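Local coordinates for capsid Protein (Unidentified, PDB 4DMI) that probably forms part of a phage capsid, five copies of a mainly beta-strand chain assembling into a pentamer, at residues Q53-D56 with L57-F61; A60-L63 with I64-I67; V106-G109 with I110-K113; K141-A144 with G145-L148. One frame throughout, in Å; residues are numbered along the deposited sequence.

Contact 1: Q53-D56 with L57-F61; sequences QRED and LQKAF
R54 O accepts a hydrogen bond from Q58 N at 2.9 Å, and this bond starts the single turn of helix 55-58, with R54 at the N-cap. E55 O then receives K59 N at 3.0 Å, just where K59 leaves helical geometry. Packing is tight around L57, which is buried against F84 of the second subunit: L57 CB lies over R54 O at 3.6 Å, and L57 CG sits beside D56 OD1 at 3.7 Å. Next to this, R54 grips D56 side-on. Its NE meets D56 OD1 at 2.7 Å, in the guanidinium plane and almost straight at 172°, while R54 NH2 takes the syn lone pair of D56 OD2. Two bonds to two oxygens fix the rotation of both groups.

The margin formed by Q53, E55 and K59 is looser. With CG anti to the backbone N (chi1 -175°), the extended chain of Q53 crosses L57 and Q58 at about a right angle and carries Q53 OE1 to 3.3 Å from Q58 CA. E55 and K59 run alongside each other, with E55 CG 3.6 Å from K59 CD, but their charged ends form only a long ion pair, and E55 was modelled in two conformers, so the pairing is doubtful. K59 NZ is held instead by D56 of the third subunit, just as D56 here holds K59 of the second. Within its own chain the helix lies beside strand 158-167 and the C-terminal tail: Q58 NE2 bonds to I166 O and I174 O, and R164 NH1 reaches the carbonyls of Q58 and A60.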
ATOM      1  N   GLN B  53       1.187  18.633  -5.377  1.00 31.16           N
ATOM      2  CA  GLN B  53       0.947  17.591  -6.373  1.00 20.27           C
ATOM      3  C   GLN B  53       0.761  16.240  -5.709  1.00 15.83           C
ATOM      4  O   GLN B  53       1.503  15.890  -4.786  1.00 20.15           O
ATOM      5  CB  GLN B  53       2.129  17.524  -7.349  1.00 18.85           C
ATOM      6  CG  GLN B  53       1.940  16.552  -8.501  1.00 19.35           C
ATOM      7  CD  GLN B  53       2.999  16.710  -9.584  1.00 23.24           C
ATOM      8  OE1 GLN B  53       4.190  16.778  -9.296  1.00 26.95           O
ATOM      9  NE2 GLN B  53       2.563  16.766 -10.835  1.00 26.25           N
ATOM     10  N   ARG B  54      -0.210  15.463  -6.193  1.00 15.06           N
ATOM     11  CA  ARG B  54      -0.448  14.133  -5.638  1.00 13.70           C
ATOM     12  C   ARG B  54       0.836  13.315  -5.721  1.00 12.18           C
ATOM     13  O   ARG B  54       1.574  13.379  -6.687  1.00 11.61           O
ATOM     14  CB  ARG B  54      -1.590  13.434  -6.353  1.00 13.34           C
ATOM     15  CG  ARG B  54      -2.233  12.338  -5.515  1.00 12.85           C
ATOM     16  CD  ARG B  54      -3.498  11.786  -6.194  1.00 17.59           C
ATOM     17  NE  ARG B  54      -3.183  11.015  -7.398  1.00 14.41           N
ATOM     18  CZ  ARG B  54      -4.077  10.583  -8.284  1.00 12.10           C
ATOM     19  NH1 ARG B  54      -5.371  10.840  -8.132  1.00 14.19           N
ATOM     20  NH2 ARG B  54      -3.670   9.887  -9.335  1.00 12.27           N
ATOM     21  N   GLU B  55       1.065  12.529  -4.658  0.58 11.68           N
ATOM     22  CA  GLU B  55       2.324  11.824  -4.481  0.58 11.13           C
ATOM     23  C   GLU B  55       2.726  10.914  -5.639  0.58 11.61           C
ATOM     24  O   GLU B  55       3.879  10.894  -6.057  0.58 12.23           O
ATOM     25  CB  GLU B  55       2.274  11.044  -3.163  0.58 12.63           C
ATOM     26  CG  GLU B  55       3.456  10.149  -2.919  0.58 12.20           C
ATOM     27  CD  GLU B  55       3.389   9.482  -1.560  0.58 19.65           C
ATOM     28  OE1 GLU B  55       2.650   9.987  -0.689  0.58 24.48           O
ATOM     29  OE2 GLU B  55       4.072   8.453  -1.369  0.58 26.01           O
ATOM     30  N   ASP B  56       1.757  10.146  -6.176  1.00 10.41           N
ATOM     31  CA  ASP B  56       2.063   9.247  -7.270  1.00  9.23           C
ATOM     32  C   ASP B  56       2.585   9.993  -8.504  1.00 10.47           C
ATOM     33  O   ASP B  56       3.530   9.544  -9.146  1.00 12.01           O
ATOM     34  CB  ASP B  56       0.866   8.356  -7.616  1.00 11.08           C
ATOM     35  CG  ASP B  56      -0.333   9.141  -8.111  1.00 15.56           C
ATOM     36  OD1 ASP B  56      -0.553  10.292  -7.670  1.00 11.64           O
ATOM     37  OD2 ASP B  56      -1.076   8.598  -8.951  1.00 14.68           O
ATOM     38  N   LEU B  57       1.987  11.143  -8.808  1.00 10.13           N
ATOM     39  CA  LEU B  57       2.446  11.967  -9.919  1.00 10.95           C
ATOM     40  C   LEU B  57       3.789  12.602  -9.606  1.00  9.82           C
ATOM     41  O   LEU B  57       4.692  12.615 -10.447  1.00  9.04           O
ATOM     42  CB  LEU B  57       1.424  13.064 -10.247  1.00 11.51           C
ATOM     43  CG  LEU B  57      -0.012  12.620 -10.529  1.00 14.36           C
ATOM     44  CD1 LEU B  57      -0.893  13.830 -10.819  1.00 17.04           C
ATOM     45  CD2 LEU B  57      -0.051  11.629 -11.681  1.00 13.92           C
ATOM     46  N   GLN B  58       3.937  13.125  -8.388  1.00  9.88           N
ATOM     47  CA  GLN B  58       5.165  13.830  -8.039  1.00 10.63           C
ATOM     48  C   GLN B  58       6.384  12.913  -8.127  1.00  9.14           C
ATOM     49  O   GLN B  58       7.486  13.374  -8.448  1.00 10.15           O
ATOM     50  CB  GLN B  58       5.070  14.452  -6.636  1.00 12.07           C
ATOM     51  CG  GLN B  58       6.295  15.269  -6.236  1.00 13.32           C
ATOM     52  CD  GLN B  58       7.331  14.464  -5.463  1.00 12.61           C
ATOM     53  OE1 GLN B  58       6.980  13.572  -4.681  1.00 11.88           O
ATOM     54  NE2 GLN B  58       8.611  14.773  -5.673  1.00 13.06           N
ATOM     55  N   LYS B  59       6.183  11.628  -7.841  1.00  8.62           N
ATOM     56  CA  LYS B  59       7.276  10.655  -7.820  1.00  8.57           C
ATOM     57  C   LYS B  59       7.548   9.984  -9.167  1.00  7.54           C
ATOM     58  O   LYS B  59       8.361   9.056  -9.247  1.00  8.42           O
ATOM     59  CB  LYS B  59       7.012   9.591  -6.747  1.00  8.99           C
ATOM     60  CG  LYS B  59       7.009  10.188  -5.344  1.00  9.76           C
ATOM     61  CD  LYS B  59       6.622   9.170  -4.282  1.00 10.69           C
ATOM     62  CE  LYS B  59       7.709   8.150  -4.053  1.00 12.87           C
ATOM     63  NZ  LYS B  59       7.380   7.352  -2.813  1.00 15.27           N
ATOM     64  N   ALA B  60       6.882  10.450 -10.222  1.00  7.87           N
ATOM     65  CA  ALA B  60       6.979   9.815 -11.541  1.00  7.83           C
ATOM     66  C   ALA B  60       8.385   9.809 -12.111  1.00  7.72           C
ATOM     67  O   ALA B  60       9.138  10.764 -11.928  1.00  8.89           O
ATOM     68  CB  ALA B  60       6.020  10.471 -12.540  1.00 11.27           C
ATOM     69  N   PHE B  61       8.718   8.744 -12.822  1.00  7.79           N
ATOM     70  CA  PHE B  61       9.972   8.663 -13.565  1.00  7.51           C
ATOM     71  C   PHE B  61       9.850   9.328 -14.929  1.00  8.38           C
ATOM     72  O   PHE B  61       8.818   9.228 -15.595  1.00  8.16           O
ATOM     73  CB  PHE B  61      10.380   7.198 -13.760  1.00  7.11           C
ATOM     74  CG  PHE B  61      10.833   6.524 -12.500  1.00  6.69           C
ATOM     75  CD1 PHE B  61      12.125   6.702 -12.025  1.00  8.01           C
ATOM     76  CD2 PHE B  61       9.966   5.710 -11.786  1.00  7.15           C
ATOM     77  CE1 PHE B  61      12.548   6.079 -10.851  1.00  8.15           C
ATOM     78  CE2 PHE B  61      10.379   5.096 -10.607  1.00  9.65           C
ATOM     79  CZ  PHE B  61      11.675   5.276 -10.147  1.00  9.47           C
TER

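Contact 2: A60-L63 with I64-I67; sequences AFTL and INTI
N65 folds its side chain back across T62, and the two exchange hydrogen bonds in a reciprocal pattern resembling a capping box, although only a single helical turn and no regular helix follows, in the loop between helix 55-58 and strand 67-72. T62 N donates to N65 OD1 at 2.8 Å, approaching from well above the plane of the side-chain carbonyl. In return, N65 N donates to T62 OG1 at 2.9 Å. The return bond depends on the T62 hydroxyl standing between its own backbone N and carbonyl carbon (chi1 67°), turned inward. The other end of the asparagine amide is occupied too: N65 ND2 reaches A60 O at 3.2 Å, nearly straight and in both the carbonyl and amide planes, so the amide is held at its oxygen and its nitrogen. A60 O also receives R164 NH1 from strand 158-167.

T62 O closes the turn with T66. The T66 hydroxyl donates to it at 2.7 Å, and T66 N adds a weak, bent bond. L63 and T66 also offer their carbonyls to K113 NZ of the second subunit. On the F61 side, T66 OG1 sits at the ring edge, 3.5 Å from F61 CD1.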
ATOM      1  N   ALA B  60       6.882  10.450 -10.222  1.00  7.87           N
ATOM      2  CA  ALA B  60       6.979   9.815 -11.541  1.00  7.83           C
ATOM      3  C   ALA B  60       8.385   9.809 -12.111  1.00  7.72           C
ATOM      4  O   ALA B  60       9.138  10.764 -11.928  1.00  8.89           O
ATOM      5  CB  ALA B  60       6.020  10.471 -12.540  1.00 11.27           C
ATOM      6  N   PHE B  61       8.718   8.744 -12.822  1.00  7.79           N
ATOM      7  CA  PHE B  61       9.972   8.663 -13.565  1.00  7.51           C
ATOM      8  C   PHE B  61       9.850   9.328 -14.929  1.00  8.38           C
ATOM      9  O   PHE B  61       8.818   9.228 -15.595  1.00  8.16           O
ATOM     10  CB  PHE B  61      10.380   7.198 -13.760  1.00  7.11           C
ATOM     11  CG  PHE B  61      10.833   6.524 -12.500  1.00  6.69           C
ATOM     12  CD1 PHE B  61      12.125   6.702 -12.025  1.00  8.01           C
ATOM     13  CD2 PHE B  61       9.966   5.710 -11.786  1.00  7.15           C
ATOM     14  CE1 PHE B  61      12.548   6.079 -10.851  1.00  8.15           C
ATOM     15  CE2 PHE B  61      10.379   5.096 -10.607  1.00  9.65           C
ATOM     16  CZ  PHE B  61      11.675   5.276 -10.147  1.00  9.47           C
ATOM     17  N   THR B  62      10.923   9.984 -15.364  1.00  8.28           N
ATOM     18  CA  THR B  62      10.975  10.565 -16.707  1.00  8.99           C
ATOM     19  C   THR B  62      12.294  10.199 -17.373  1.00 10.25           C
ATOM     20  O   THR B  62      13.245   9.792 -16.702  1.00 10.51           O
ATOM     21  CB  THR B  62      10.886  12.112 -16.672  1.00 11.01           C
ATOM     22  OG1 THR B  62      12.069  12.659 -16.063  1.00  9.38           O
ATOM     23  CG2 THR B  62       9.650  12.589 -15.911  1.00 11.71           C
ATOM     24  N   LEU B  63      12.367  10.380 -18.690  1.00  9.71           N
ATOM     25  CA  LEU B  63      13.613  10.150 -19.416  1.00 10.20           C
ATOM     26  C   LEU B  63      14.743  11.006 -18.827  1.00 12.82           C
ATOM     27  O   LEU B  63      15.886  10.552 -18.686  1.00 12.62           O
ATOM     28  CB  LEU B  63      13.417  10.461 -20.903  1.00 10.65           C
ATOM     29  CG  LEU B  63      14.640  10.349 -21.812  1.00 13.24           C
ATOM     30  CD1 LEU B  63      15.301   8.990 -21.759  1.00 12.18           C
ATOM     31  CD2 LEU B  63      14.246  10.686 -23.248  1.00 15.43           C
ATOM     32  N   ILE B  64      14.410  12.231 -18.440  1.00 10.91           N
ATOM     33  CA  ILE B  64      15.417  13.141 -17.910  1.00 10.27           C
ATOM     34  C   ILE B  64      15.831  12.826 -16.475  1.00 11.83           C
ATOM     35  O   ILE B  64      17.020  12.920 -16.142  1.00 11.76           O
ATOM     36  CB  ILE B  64      14.982  14.616 -18.091  1.00 13.04           C
ATOM     37  CG1 ILE B  64      15.239  15.036 -19.542  1.00 13.70           C
ATOM     38  CG2 ILE B  64      15.714  15.541 -17.130  1.00 11.12           C
ATOM     39  CD1 ILE B  64      14.601  16.343 -19.938  1.00 16.79           C
ATOM     40  N   ASN B  65      14.879  12.444 -15.624  1.00  9.37           N
ATOM     41  CA  ASN B  65      15.187  12.266 -14.196  1.00  9.03           C
ATOM     42  C   ASN B  65      15.636  10.866 -13.753  1.00  8.52           C
ATOM     43  O   ASN B  65      16.087  10.682 -12.625  1.00  8.31           O
ATOM     44  CB  ASN B  65      14.052  12.813 -13.291  1.00  8.97           C
ATOM     45  CG  ASN B  65      12.836  11.869 -13.168  1.00  8.53           C
ATOM     46  OD1 ASN B  65      12.908  10.684 -13.456  1.00  8.17           O
ATOM     47  ND2 ASN B  65      11.713  12.428 -12.722  1.00 10.90           N
ATOM     48  N   THR B  66      15.540   9.888 -14.642  1.00 10.88           N
ATOM     49  CA  THR B  66      15.753   8.498 -14.235  1.00  7.91           C
ATOM     50  C   THR B  66      17.230   8.145 -14.193  1.00  8.03           C
ATOM     51  O   THR B  66      17.973   8.394 -15.152  1.00  8.46           O
ATOM     52  CB  THR B  66      15.051   7.552 -15.215  1.00  8.75           C
ATOM     53  OG1 THR B  66      13.635   7.672 -15.042  1.00 10.09           O
ATOM     54  CG2 THR B  66      15.444   6.100 -14.957  1.00  8.08           C
ATOM     55  N   ILE B  67      17.653   7.597 -13.059  1.00  7.73           N
ATOM     56  CA  ILE B  67      18.998   7.070 -12.903  1.00  7.84           C
ATOM     57  C   ILE B  67      18.888   5.583 -13.179  1.00  9.74           C
ATOM     58  O   ILE B  67      18.540   4.799 -12.288  1.00  9.16           O
ATOM     59  CB  ILE B  67      19.507   7.280 -11.468  1.00  7.76           C
ATOM     60  CG1 ILE B  67      19.437   8.762 -11.075  1.00  8.41           C
ATOM     61  CG2 ILE B  67      20.949   6.808 -11.356  1.00 10.92           C
ATOM     62  CD1 ILE B  67      19.588   8.991  -9.580  1.00  9.22           C
TER

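Contact 3: V106-G109 with I110-K113; sequences VTDG and ITTK
A single carboxylate oxygen, D108 OD1, collects two consecutive backbone N-H groups from residues two and three positions further on in the same beta-hairpin turn. I110 N comes from above the carboxylate plane at 2.8 Å, whereas T111 N lies nearly along the C-O axis at 2.9 Å. This double grip follows from the D108 torsion, with CG between the backbone N and the carbonyl carbon (chi1 59°), which folds the carboxylate back over the turn. The other oxygen, D108 OD2, accepts a hydrogen bond from a water that also meets T111 OG1, so the carboxylate is engaged at both ends.

The threonines finish the turn. T107 OG1 accepts from G109 N at 3.0 Å, forming an ST turn, and lies 2.9 Å from T112 OG1, with proton sharing unsettled. G109 has a positive phi (88°), at which a side chain would press on the preceding carbonyl. D108 N closes the loop to T111 O, and below it V106 and K113 form an antiparallel hydrogen-bonded pair, with K113 N to V106 O at 2.9 Å. The lysine then leads away to L63 O and T66 O of the third subunit. With several donors converging on it, the D108 carboxylate is probably kept ionised, while D108 OD1 and T107 OG1 take up the N-H groups of G109, I110 and T111, which probably helps fix the bend.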
ATOM      1  N   VAL B 106      24.481   1.208   0.959  1.00  7.73           N
ATOM      2  CA  VAL B 106      24.778   2.596   1.280  1.00  8.13           C
ATOM      3  C   VAL B 106      26.057   2.609   2.112  1.00 12.38           C
ATOM      4  O   VAL B 106      26.292   1.705   2.910  1.00 10.60           O
ATOM      5  CB  VAL B 106      23.598   3.292   2.002  1.00 10.24           C
ATOM      6  CG1 VAL B 106      23.197   2.554   3.272  1.00 10.65           C
ATOM      7  CG2 VAL B 106      23.933   4.749   2.304  1.00 19.83           C
ATOM      8  N   THR B 107      26.908   3.604   1.882  1.00 10.82           N
ATOM      9  CA  THR B 107      28.215   3.661   2.527  1.00 10.68           C
ATOM     10  C   THR B 107      28.665   5.096   2.709  1.00 15.41           C
ATOM     11  O   THR B 107      28.242   5.984   1.969  1.00 14.15           O
ATOM     12  CB  THR B 107      29.284   2.914   1.687  1.00 11.77           C
ATOM     13  OG1 THR B 107      30.527   2.869   2.400  1.00 14.96           O
ATOM     14  CG2 THR B 107      29.513   3.610   0.344  1.00 18.02           C
ATOM     15  N   ASP B 108      29.527   5.316   3.695  1.00 12.47           N
ATOM     16  CA  ASP B 108      30.215   6.596   3.839  1.00 11.88           C
ATOM     17  C   ASP B 108      31.723   6.405   3.713  1.00 15.17           C
ATOM     18  O   ASP B 108      32.500   7.324   3.980  1.00 19.02           O
ATOM     19  CB  ASP B 108      29.879   7.263   5.177  1.00 14.47           C
ATOM     20  CG  ASP B 108      30.267   6.406   6.387  1.00 14.33           C
ATOM     21  OD1 ASP B 108      30.815   5.296   6.201  1.00 16.24           O
ATOM     22  OD2 ASP B 108      30.005   6.848   7.531  1.00 18.81           O
ATOM     23  N   GLY B 109      32.127   5.204   3.307  1.00 16.17           N
ATOM     24  CA  GLY B 109      33.539   4.877   3.193  1.00 22.13           C
ATOM     25  C   GLY B 109      34.138   4.345   4.481  1.00 25.77           C
ATOM     26  O   GLY B 109      35.265   3.843   4.489  1.00 31.10           O
ATOM     27  N   ILE B 110      33.394   4.470   5.577  1.00 20.27           N
ATOM     28  CA  ILE B 110      33.833   3.947   6.867  1.00 15.85           C
ATOM     29  C   ILE B 110      33.093   2.645   7.135  1.00 19.34           C
ATOM     30  O   ILE B 110      33.699   1.631   7.483  1.00 25.80           O
ATOM     31  CB  ILE B 110      33.563   4.943   8.014  1.00 17.32           C
ATOM     32  CG1 ILE B 110      34.329   6.247   7.777  1.00 21.97           C
ATOM     33  CG2 ILE B 110      33.940   4.340   9.371  1.00 18.25           C
ATOM     34  CD1 ILE B 110      33.985   7.343   8.766  1.00 25.88           C
ATOM     35  N   THR B 111      31.776   2.686   6.979  1.00 12.87           N
ATOM     36  CA  THR B 111      30.968   1.480   7.070  1.00 11.88           C
ATOM     37  C   THR B 111      30.032   1.404   5.874  1.00 11.46           C
ATOM     38  O   THR B 111      29.811   2.390   5.156  1.00 12.61           O
ATOM     39  CB  THR B 111      30.127   1.408   8.357  1.00 14.41           C
ATOM     40  OG1 THR B 111      29.174   2.474   8.368  1.00 16.31           O
ATOM     41  CG2 THR B 111      31.013   1.506   9.608  1.00 18.64           C
ATOM     42  N   THR B 112      29.474   0.222   5.679  1.00 11.01           N
ATOM     43  CA  THR B 112      28.622  -0.054   4.538  1.00  9.87           C
ATOM     44  C   THR B 112      27.502  -0.951   5.026  1.00  9.31           C
ATOM     45  O   THR B 112      27.736  -1.886   5.789  1.00 12.93           O
ATOM     46  CB  THR B 112      29.409  -0.758   3.426  1.00 11.36           C
ATOM     47  OG1 THR B 112      30.501   0.076   3.007  1.00 15.39           O
ATOM     48  CG2 THR B 112      28.505  -1.024   2.227  1.00 13.39           C
ATOM     49  N   LYS B 113      26.273  -0.648   4.612  1.00  8.72           N
ATOM     50  CA  LYS B 113      25.138  -1.514   4.911  1.00  9.04           C
ATOM     51  C   LYS B 113      24.457  -1.959   3.637  1.00  7.65           C
ATOM     52  O   LYS B 113      24.192  -1.148   2.741  1.00  8.12           O
ATOM     53  CB  LYS B 113      24.129  -0.816   5.832  1.00  8.10           C
ATOM     54  CG  LYS B 113      24.689  -0.536   7.214  1.00  8.69           C
ATOM     55  CD  LYS B 113      23.678   0.199   8.082  1.00  8.68           C
ATOM     56  CE  LYS B 113      24.312   0.537   9.422  1.00  9.37           C
ATOM     57  NZ  LYS B 113      23.416   1.348  10.301  1.00 12.31           N
TER
HETATM   58  O   HOH W   1      30.033   4.732   9.341  1.00 24.89           O

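Contact 4: K141-A144 with G145-L148; sequences KLVA and GDTL
The D146 carboxylate is approached on both faces. Over one face stand V143 N, which donates to D146 OD2 at 3.0 Å from well above the plane, and V143 CG2, at 3.2 Å from that oxygen. A water that also donates to K141 O reaches D146 OD2 from the other face. At D146 OD1 a second water, tilted toward the V143 face, connects the carboxylate with A144 O. V143 and D146 lie side by side, and the position depends on D146 CG standing beside its own backbone N (chi1 -68°).

Below the carboxylate the contact turns apolar. L142 slides past D146 in the opposite direction, with L142 CD2 3.8 Å from D146 CB and 4.1 Å from L148 CB, and also packs on V106 of strand 102-107, which pairs with 147-152. The backbone closes with D146 N donating to V143 O at 3.0 Å, while a third water joins V143 O to D146 O. G145 takes a positive phi (92°), at which a side chain would clash with A144 O. These are the marks of a type II beta turn with glycine in its third position, here carrying the chain from strand 133-142 to strand 147-152.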
ATOM      1  N   LYS B 141      17.518   8.051   2.245  1.00  7.77           N
ATOM      2  CA  LYS B 141      17.986   9.417   2.448  1.00  8.35           C
ATOM      3  C   LYS B 141      19.495   9.404   2.613  1.00 10.58           C
ATOM      4  O   LYS B 141      20.027   8.680   3.454  1.00 11.79           O
ATOM      5  CB  LYS B 141      17.346  10.059   3.684  1.00  8.75           C
ATOM      6  CG  LYS B 141      17.739  11.528   3.903  1.00 11.52           C
ATOM      7  CD  LYS B 141      17.377  11.991   5.323  1.00 12.16           C
ATOM      8  CE  LYS B 141      17.772  13.440   5.546  1.00 25.14           C
ATOM      9  NZ  LYS B 141      17.399  13.886   6.919  1.00 23.26           N
ATOM     10  N   LEU B 142      20.175  10.217   1.807  1.00  9.18           N
ATOM     11  CA  LEU B 142      21.615  10.422   1.916  1.00  9.39           C
ATOM     12  C   LEU B 142      21.890  11.768   2.563  1.00 10.78           C
ATOM     13  O   LEU B 142      21.238  12.769   2.241  1.00 12.17           O
ATOM     14  CB  LEU B 142      22.259  10.421   0.525  1.00  9.35           C
ATOM     15  CG  LEU B 142      22.087   9.168  -0.329  1.00  8.76           C
ATOM     16  CD1 LEU B 142      22.837   9.362  -1.636  1.00 10.22           C
ATOM     17  CD2 LEU B 142      22.590   7.929   0.420  1.00 10.47           C
ATOM     18  N   VAL B 143      22.848  11.798   3.484  1.00 11.55           N
ATOM     19  CA  VAL B 143      23.392  13.067   3.955  1.00 11.46           C
ATOM     20  C   VAL B 143      24.794  13.226   3.399  1.00 12.18           C
ATOM     21  O   VAL B 143      25.272  12.352   2.672  1.00 13.91           O
ATOM     22  CB  VAL B 143      23.407  13.163   5.498  1.00 15.14           C
ATOM     23  CG1 VAL B 143      21.992  13.194   6.031  1.00 17.16           C
ATOM     24  CG2 VAL B 143      24.192  12.010   6.113  1.00 17.79           C
ATOM     25  N   ALA B 144      25.440  14.349   3.717  1.00 14.49           N
ATOM     26  CA  ALA B 144      26.757  14.645   3.175  1.00 17.01           C
ATOM     27  C   ALA B 144      27.733  13.511   3.451  1.00 13.74           C
ATOM     28  O   ALA B 144      27.845  13.041   4.588  1.00 17.16           O
ATOM     29  CB  ALA B 144      27.285  15.959   3.745  1.00 18.80           C
ATOM     30  N   GLY B 145      28.418  13.065   2.403  1.00 15.24           N
ATOM     31  CA  GLY B 145      29.418  12.026   2.531  1.00 16.91           C
ATOM     32  C   GLY B 145      28.911  10.617   2.307  1.00 13.45           C
ATOM     33  O   GLY B 145      29.711   9.677   2.285  1.00 15.91           O
ATOM     34  N   ASP B 146      27.597  10.468   2.131  1.00 13.70           N
ATOM     35  CA  ASP B 146      26.996   9.153   1.878  1.00 11.46           C
ATOM     36  C   ASP B 146      26.910   8.836   0.384  1.00 10.67           C
ATOM     37  O   ASP B 146      26.679   9.723  -0.439  1.00 15.33           O
ATOM     38  CB  ASP B 146      25.564   9.088   2.410  1.00 14.64           C
ATOM     39  CG  ASP B 146      25.471   9.125   3.909  1.00 15.47           C
ATOM     40  OD1 ASP B 146      26.503   8.982   4.618  1.00 15.15           O
ATOM     41  OD2 ASP B 146      24.326   9.295   4.385  1.00 16.34           O
ATOM     42  N   THR B 147      27.057   7.559   0.043  1.00 10.08           N
ATOM     43  CA  THR B 147      26.904   7.096  -1.340  1.00 10.33           C
ATOM     44  C   THR B 147      25.934   5.926  -1.373  1.00 10.91           C
ATOM     45  O   THR B 147      26.032   5.022  -0.552  1.00 12.25           O
ATOM     46  CB  THR B 147      28.255   6.646  -1.921  1.00 12.35           C
ATOM     47  OG1 THR B 147      29.182   7.745  -1.906  1.00 16.46           O
ATOM     48  CG2 THR B 147      28.103   6.119  -3.347  1.00 16.21           C
ATOM     49  N   LEU B 148      24.989   5.956  -2.310  1.00  8.63           N
ATOM     50  CA  LEU B 148      24.098   4.835  -2.586  1.00  8.85           C
ATOM     51  C   LEU B 148      24.633   4.179  -3.847  1.00 12.29           C
ATOM     52  O   LEU B 148      24.861   4.862  -4.856  1.00 10.71           O
ATOM     53  CB  LEU B 148      22.675   5.335  -2.817  1.00  9.96           C
ATOM     54  CG  LEU B 148      21.629   4.331  -3.302  1.00  9.47           C
ATOM     55  CD1 LEU B 148      21.343   3.276  -2.240  1.00 11.83           C
ATOM     56  CD2 LEU B 148      20.373   5.087  -3.695  1.00 11.43           C
TER
HETATM   57  O   HOH W   2      22.289   7.713   4.478  1.00 15.26           O
HETATM   58  O   HOH W   3      25.546  12.392  -0.122  1.00 11.42           O
HETATM   59  O   HOH W   4      28.458  10.578   5.605  1.00 19.90           O

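Overall arrangement
The contacts are numbered in chain order. Contacts 1 and 2 share A60 and F61, their centres 12 Å apart, and carry the chain from helix 55-58 into strand 67-72. Contacts 3 and 4 are both turns of the large mixed sheet, separated by strands 112-121 and 133-142 and the connection between them; with centres 9 Å apart, they touch where strands 102-107 and 147-152 pair, T107 O being 2.8 Å from T147 N, a probable hydrogen bond. Contact 1 sits about 30 Å from contact 3 between centres, across the chain's centre. The two groups meet between subunits, where K113 of contact 3 binds L63 and T66 of contact 2 in a neighbouring copy, probably helping to hold the pentamer together.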